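Local coordinates for protein 2-methyl-3-hydroxypyridine-5-carboxylic acid oxygenase (PDB 3ALJ) that probably uses bound FAD to oxygenate 2-methyl-3-hydroxypyridine-5-carboxylic acid and open its pyridine ring, at residues Val153-Val158 against Ala284-Ala289; Asn127-Ala132 against Gly159-Asp164. All blocks are in the same frame, centred on the assembly; numbering follows the deposited sequence.

Contact 1: Val153-Val158 against Ala284-Ala289; sequences VGADGV and ALVGDA. With FAD (flavin-adenine dinucleotide), chain B.
One water sits between the backbones of G157 and A289 and makes four hydrogen bonds. It accepts from both amides, G157 N and A289 N, and donates to V286 O and to FAD O2P, the latter at 2.7 Å. Earlier in both segments two parallel strand ends are paired. G154 N donates to A284 O at 2.7 Å, and V286 N donates to G154 O at 3.0 Å. G154 leaves space for its neighbour: a CB here would run into L285 CD2. D156-G157 and G287-D288 match the DG and GD motifs of the PHBH-type flavin hydroxylases, and both reach the cofactor. A CB on G287 would run into FAD O2P, and the backbone angles by themselves call for glycine. D288 N donates to the same oxygen at 2.8 Å. D288 CG stands beside its own backbone N, anti to the carbonyl carbon (chi1 -84°), which sets OD1 at the ribityl hydroxyl O3'. There D288 OD1 accepts from FAD O3' at 2.8 Å. A second water accepts from V158 N and donates to D288 OD2 and to FAD O2A. With an alanine in place of D288, O3' and this water would probably lose their acceptor, and the ribityl chain would be freer to turn. The phosphates are thus met here by the D288 N-H and two bridging waters, while the carboxylate of D288 accepts from O3' and a water.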
# COMPACT_ATOMS: atom_id res chain seq x y z
N VAL A 153 -4.13 -2.11 -18.42
CA VAL A 153 -3.42 -1.87 -17.19
C VAL A 153 -3.40 -3.17 -16.38
O VAL A 153 -4.45 -3.63 -15.93
CB VAL A 153 -4.09 -0.73 -16.42
CG1 VAL A 153 -3.32 -0.48 -15.10
CG2 VAL A 153 -4.06 0.63 -17.27
N GLY A 154 -2.20 -3.66 -16.15
CA GLY A 154 -2.01 -4.84 -15.27
C GLY A 154 -1.79 -4.33 -13.86
O GLY A 154 -0.69 -4.05 -13.48
N ALA A 155 -2.88 -4.19 -13.13
CA ALA A 155 -2.83 -3.74 -11.67
C ALA A 155 -3.34 -4.93 -10.85
O ALA A 155 -4.05 -4.74 -9.84
CB ALA A 155 -3.80 -2.53 -11.55
N ASP A 156 -2.87 -6.12 -11.24
CA ASP A 156 -3.37 -7.36 -10.62
C ASP A 156 -2.49 -8.01 -9.64
O ASP A 156 -2.54 -9.23 -9.45
CB ASP A 156 -3.88 -8.30 -11.80
CG ASP A 156 -2.88 -8.48 -12.90
OD1 ASP A 156 -2.00 -7.63 -13.22
OD2 ASP A 156 -2.98 -9.59 -13.59
N GLY A 157 -1.72 -7.18 -8.93
CA GLY A 157 -1.06 -7.66 -7.72
C GLY A 157 0.25 -8.44 -7.94
O GLY A 157 0.68 -8.63 -9.05
N VAL A 158 0.84 -8.96 -6.85
CA VAL A 158 2.15 -9.61 -6.93
C VAL A 158 2.10 -10.83 -7.81
O VAL A 158 3.11 -11.16 -8.40
CB VAL A 158 2.61 -10.10 -5.51
CG1 VAL A 158 3.04 -9.02 -4.65
CG2 VAL A 158 1.54 -10.95 -4.81
N ALA A 284 0.63 -1.77 -19.57
CA ALA A 284 1.46 -1.20 -18.46
C ALA A 284 1.15 -1.96 -17.23
O ALA A 284 -0.04 -2.18 -16.87
CB ALA A 284 1.10 0.21 -18.24
N LEU A 285 2.22 -2.33 -16.55
CA LEU A 285 2.12 -3.03 -15.20
C LEU A 285 2.27 -1.96 -14.12
O LEU A 285 3.24 -1.20 -14.13
CB LEU A 285 3.25 -4.03 -15.05
CG LEU A 285 3.21 -5.09 -16.20
CD1 LEU A 285 4.36 -6.07 -15.93
CD2 LEU A 285 1.87 -5.86 -16.29
N VAL A 286 1.35 -1.94 -13.16
CA VAL A 286 1.28 -0.84 -12.11
C VAL A 286 1.17 -1.49 -10.77
O VAL A 286 0.32 -2.39 -10.62
CB VAL A 286 0.06 0.12 -12.32
CG1 VAL A 286 0.18 0.83 -13.76
CG2 VAL A 286 -1.37 -0.48 -11.92
N GLY A 287 1.87 -1.01 -9.75
CA GLY A 287 1.60 -1.50 -8.41
C GLY A 287 2.41 -2.74 -8.10
O GLY A 287 3.53 -2.89 -8.62
N ASP A 288 1.87 -3.58 -7.21
CA ASP A 288 2.63 -4.75 -6.80
C ASP A 288 2.90 -5.75 -8.02
O ASP A 288 3.82 -6.59 -7.89
CB ASP A 288 1.82 -5.54 -5.76
CG ASP A 288 1.98 -4.99 -4.32
OD1 ASP A 288 2.60 -3.92 -4.15
OD2 ASP A 288 1.48 -5.69 -3.42
N ALA A 289 2.14 -5.62 -9.08
CA ALA A 289 2.43 -6.40 -10.30
C ALA A 289 3.87 -6.12 -10.77
O ALA A 289 4.50 -6.98 -11.42
CB ALA A 289 1.44 -6.05 -11.40
PA FAD B . -3.36 -5.28 -4.56
O1A FAD B . -3.70 -4.34 -3.44
O2A FAD B . -2.85 -6.57 -4.26
O5B FAD B . -4.67 -5.41 -5.44
C5B FAD B . -4.71 -6.29 -6.61
C4B FAD B . -6.20 -6.52 -6.78
O4B FAD B . -6.23 -7.32 -8.01
C3B FAD B . -6.83 -7.37 -5.74
O3B FAD B . -8.11 -6.84 -5.34
C2B FAD B . -6.90 -8.79 -6.42
O2B FAD B . -8.00 -9.59 -5.95
C1B FAD B . -7.16 -8.47 -7.85
N9A FAD B . -6.61 -9.40 -8.78
C8A FAD B . -5.51 -10.22 -8.66
N7A FAD B . -5.28 -10.90 -9.79
C5A FAD B . -6.27 -10.51 -10.68
C6A FAD B . -6.50 -10.80 -12.02
N6A FAD B . -5.69 -11.70 -12.69
N1A FAD B . -7.55 -10.21 -12.59
C2A FAD B . -8.36 -9.38 -11.94
N3A FAD B . -8.18 -9.02 -10.64
C4A FAD B . -7.10 -9.59 -10.04
N1 FAD B . 1.71 0.34 1.48
C2 FAD B . 1.56 1.59 1.87
O2 FAD B . 1.49 2.55 1.09
N3 FAD B . 1.50 1.88 3.24
C4 FAD B . 1.54 0.88 4.21
O4 FAD B . 1.32 1.19 5.43
C4X FAD B . 1.72 -0.42 3.76
N5 FAD B . 1.89 -1.48 4.71
C5X FAD B . 2.13 -2.76 4.26
C6 FAD B . 2.41 -3.80 5.16
C7 FAD B . 2.59 -5.09 4.72
C7M FAD B . 2.87 -6.21 5.75
C8 FAD B . 2.57 -5.37 3.37
C8M FAD B . 2.81 -6.80 2.82
C9 FAD B . 2.30 -4.34 2.45
C9A FAD B . 2.13 -3.01 2.89
N10 FAD B . 1.89 -1.91 1.95
C10 FAD B . 1.74 -0.65 2.40
C1' FAD B . 1.91 -2.21 0.44
C2' FAD B . 0.48 -2.30 -0.06
O2' FAD B . -0.23 -3.31 0.69
C3' FAD B . 0.49 -2.79 -1.53
O3' FAD B . 1.69 -2.21 -2.16
C4' FAD B . -0.66 -2.33 -2.33
O4' FAD B . -1.85 -2.92 -1.74
C5' FAD B . -0.58 -2.81 -3.74
O5' FAD B . -1.74 -2.36 -4.44
P FAD B . -2.03 -3.02 -5.84
O1P FAD B . -3.29 -2.42 -6.29
O2P FAD B . -0.84 -3.00 -6.74
O3P FAD B . -2.25 -4.59 -5.51
O HOH W 1 -0.63 -4.44 -9.05
O HOH W 2 -0.22 -7.72 -4.31

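Contact 2: Asn127-Ala132 against Gly159-Asp164; sequences NSEAVA and GSKVRD. With FAD (flavin-adenine dinucleotide), chain B.
K161 NZ and E129 OE2 form a salt bridge at 2.8 Å, joining the start of helix 161-166 to the chain entering strand 130-134, an outer strand of a three-stranded antiparallel sheet. The ammonium comes to the syn side of OE2, 34° out of the carboxylate plane. Both chains are stretched out and cross obliquely. E129 CG lies anti to its amide nitrogen (chi1 178°), and this carries the carboxylate across to the lysine. Nearer the backbone, K161 CB rests 3.5 Å from A130 O. The same oxygen accepts a hydrogen bond from the adenine: FAD N6A donates to A130 O at 2.8 Å, and A130 N donates to FAD N1A at 3.0 Å. The backbone of A130 thus reads the Watson-Crick edge of the adenine, and E129 CG lies close to the amino group. The helix begins with S160 at the N-cap, where S160 OG accepts from R163 N at 2.9 Å; D156 fixes the same hydroxyl. R163 then grips D164 side-on with NE and NH2, and S160 CB sits over the centre of its guanidinium. On the buried side of the contact, A130 CB meets V162 CG2 at 3.9 Å.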
# COMPACT_ATOMS: atom_id res chain seq x y z
N ASN A 127 -15.87 -10.78 -9.87
CA ASN A 127 -15.80 -12.17 -10.45
C ASN A 127 -15.29 -12.10 -11.87
O ASN A 127 -15.74 -12.86 -12.81
CB ASN A 127 -17.24 -12.81 -10.50
CG ASN A 127 -17.84 -13.01 -9.17
OD1 ASN A 127 -18.96 -12.52 -8.86
ND2 ASN A 127 -17.16 -13.68 -8.41
N SER A 128 -14.31 -11.20 -12.16
CA SER A 128 -13.84 -10.93 -13.50
C SER A 128 -12.32 -10.89 -13.51
O SER A 128 -11.67 -9.88 -13.13
CB SER A 128 -14.43 -9.56 -13.93
OG SER A 128 -14.17 -9.39 -15.38
N GLU A 129 -11.75 -12.03 -13.81
CA GLU A 129 -10.28 -12.22 -13.72
C GLU A 129 -9.61 -12.12 -15.03
O GLU A 129 -10.00 -12.84 -16.00
CB GLU A 129 -9.97 -13.63 -13.09
CG GLU A 129 -8.43 -13.92 -13.00
CD GLU A 129 -8.10 -15.32 -12.60
OE1 GLU A 129 -9.00 -16.20 -12.66
OE2 GLU A 129 -6.95 -15.53 -12.25
N ALA A 130 -8.59 -11.31 -15.17
CA ALA A 130 -7.75 -11.25 -16.39
C ALA A 130 -6.77 -12.38 -16.31
O ALA A 130 -6.03 -12.57 -15.35
CB ALA A 130 -6.92 -9.93 -16.49
N VAL A 131 -6.80 -13.28 -17.34
CA VAL A 131 -5.88 -14.47 -17.28
C VAL A 131 -4.81 -14.33 -18.35
O VAL A 131 -3.71 -14.95 -18.19
CB VAL A 131 -6.63 -15.83 -17.40
CG1 VAL A 131 -7.63 -15.98 -16.29
CG2 VAL A 131 -7.27 -15.92 -18.72
N ALA A 132 -5.04 -13.52 -19.37
CA ALA A 132 -4.00 -13.30 -20.35
C ALA A 132 -4.07 -11.96 -20.95
O ALA A 132 -5.17 -11.33 -21.01
CB ALA A 132 -4.02 -14.44 -21.43
N GLY A 159 0.88 -11.48 -7.89
CA GLY A 159 0.72 -12.68 -8.80
C GLY A 159 0.14 -12.30 -10.15
O GLY A 159 -0.45 -13.19 -10.79
N SER A 160 0.32 -11.07 -10.64
CA SER A 160 -0.26 -10.61 -11.92
C SER A 160 -0.14 -11.62 -13.07
O SER A 160 0.99 -12.04 -13.47
CB SER A 160 0.62 -9.40 -12.37
OG SER A 160 0.24 -8.94 -13.62
N LYS A 161 -1.31 -11.93 -13.57
CA LYS A 161 -1.40 -12.75 -14.78
C LYS A 161 -1.27 -11.95 -16.02
O LYS A 161 -0.86 -12.49 -17.07
CB LYS A 161 -2.74 -13.58 -14.77
CG LYS A 161 -2.66 -14.80 -13.78
CD LYS A 161 -4.00 -15.60 -13.80
CE LYS A 161 -3.87 -16.71 -12.79
NZ LYS A 161 -5.12 -17.50 -12.99
N VAL A 162 -1.62 -10.65 -15.99
CA VAL A 162 -1.29 -9.83 -17.11
C VAL A 162 0.24 -9.88 -17.33
O VAL A 162 0.70 -10.06 -18.49
CB VAL A 162 -1.83 -8.38 -16.87
CG1 VAL A 162 -1.28 -7.36 -17.92
CG2 VAL A 162 -3.40 -8.37 -16.78
N ARG A 163 1.05 -9.73 -16.27
CA ARG A 163 2.46 -9.82 -16.40
C ARG A 163 2.92 -11.22 -16.81
O ARG A 163 3.65 -11.33 -17.82
CB ARG A 163 3.03 -9.55 -15.00
CG ARG A 163 4.59 -9.66 -14.93
CD ARG A 163 5.06 -9.65 -13.51
NE ARG A 163 4.58 -10.81 -12.76
CZ ARG A 163 4.23 -10.84 -11.50
NH1 ARG A 163 4.25 -9.79 -10.71
NH2 ARG A 163 3.88 -12.02 -11.00
N ASP A 164 2.42 -12.24 -16.12
CA ASP A 164 3.07 -13.54 -16.39
C ASP A 164 2.56 -14.18 -17.68
O ASP A 164 3.30 -15.05 -18.23
CB ASP A 164 2.86 -14.42 -15.19
CG ASP A 164 3.77 -13.95 -13.97
OD1 ASP A 164 4.77 -13.25 -14.22
OD2 ASP A 164 3.47 -14.37 -12.88
PA FAD B . -3.36 -5.28 -4.56
O1A FAD B . -3.70 -4.34 -3.44
O2A FAD B . -2.85 -6.57 -4.26
O5B FAD B . -4.67 -5.41 -5.44
C5B FAD B . -4.71 -6.29 -6.61
C4B FAD B . -6.20 -6.52 -6.78
O4B FAD B . -6.23 -7.32 -8.01
C3B FAD B . -6.83 -7.37 -5.74
O3B FAD B . -8.11 -6.84 -5.34
C2B FAD B . -6.90 -8.79 -6.42
O2B FAD B . -8.00 -9.59 -5.95
C1B FAD B . -7.16 -8.47 -7.85
N9A FAD B . -6.61 -9.40 -8.78
C8A FAD B . -5.51 -10.22 -8.66
N7A FAD B . -5.28 -10.90 -9.79
C5A FAD B . -6.27 -10.51 -10.68
C6A FAD B . -6.50 -10.80 -12.02
N6A FAD B . -5.69 -11.70 -12.69
N1A FAD B . -7.55 -10.21 -12.59
C2A FAD B . -8.36 -9.38 -11.94
N3A FAD B . -8.18 -9.02 -10.64
C4A FAD B . -7.10 -9.59 -10.04
N1 FAD B . 1.71 0.34 1.48
C2 FAD B . 1.56 1.59 1.87
O2 FAD B . 1.49 2.55 1.09
N3 FAD B . 1.50 1.88 3.24
C4 FAD B . 1.54 0.88 4.21
O4 FAD B . 1.32 1.19 5.43
C4X FAD B . 1.72 -0.42 3.76
N5 FAD B . 1.89 -1.48 4.71
C5X FAD B . 2.13 -2.76 4.26
C6 FAD B . 2.41 -3.80 5.16
C7 FAD B . 2.59 -5.09 4.72
C7M FAD B . 2.87 -6.21 5.75
C8 FAD B . 2.57 -5.37 3.37
C8M FAD B . 2.81 -6.80 2.82
C9 FAD B . 2.30 -4.34 2.45
C9A FAD B . 2.13 -3.01 2.89
N10 FAD B . 1.89 -1.91 1.95
C10 FAD B . 1.74 -0.65 2.40
C1' FAD B . 1.91 -2.21 0.44
C2' FAD B . 0.48 -2.30 -0.06
O2' FAD B . -0.23 -3.31 0.69
C3' FAD B . 0.49 -2.79 -1.53
O3' FAD B . 1.69 -2.21 -2.16
C4' FAD B . -0.66 -2.33 -2.33
O4' FAD B . -1.85 -2.92 -1.74
C5' FAD B . -0.58 -2.81 -3.74
O5' FAD B . -1.74 -2.36 -4.44
P FAD B . -2.03 -3.02 -5.84
O1P FAD B . -3.29 -2.42 -6.29
O2P FAD B . -0.84 -3.00 -6.74
O3P FAD B . -2.25 -4.59 -5.51

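In the fold
The centres of contacts 1 and 2 are 9 Å apart, and both touch FAD. Their segments alternate along the chain: 127-132, 153-158, 159-164, then 284-289. Segment 159-164 follows 153-158 directly, so strand 151-154 runs through the DG turn into helix 161-166. Contact 1 lies at the C-terminal ends of strands 151-154 and 283-285, neighbours in the six-stranded mixed sheet. Contact 2 ties helix 161-166 to the small antiparallel sheet. R163 links them, its NH2 and NH1 probably bonding to V158 O and A289 O. Contact 2 hydrogen-bonds the adenine, and contact 1 bonds the pyrophosphate and ribityl chain; other residues complete the site.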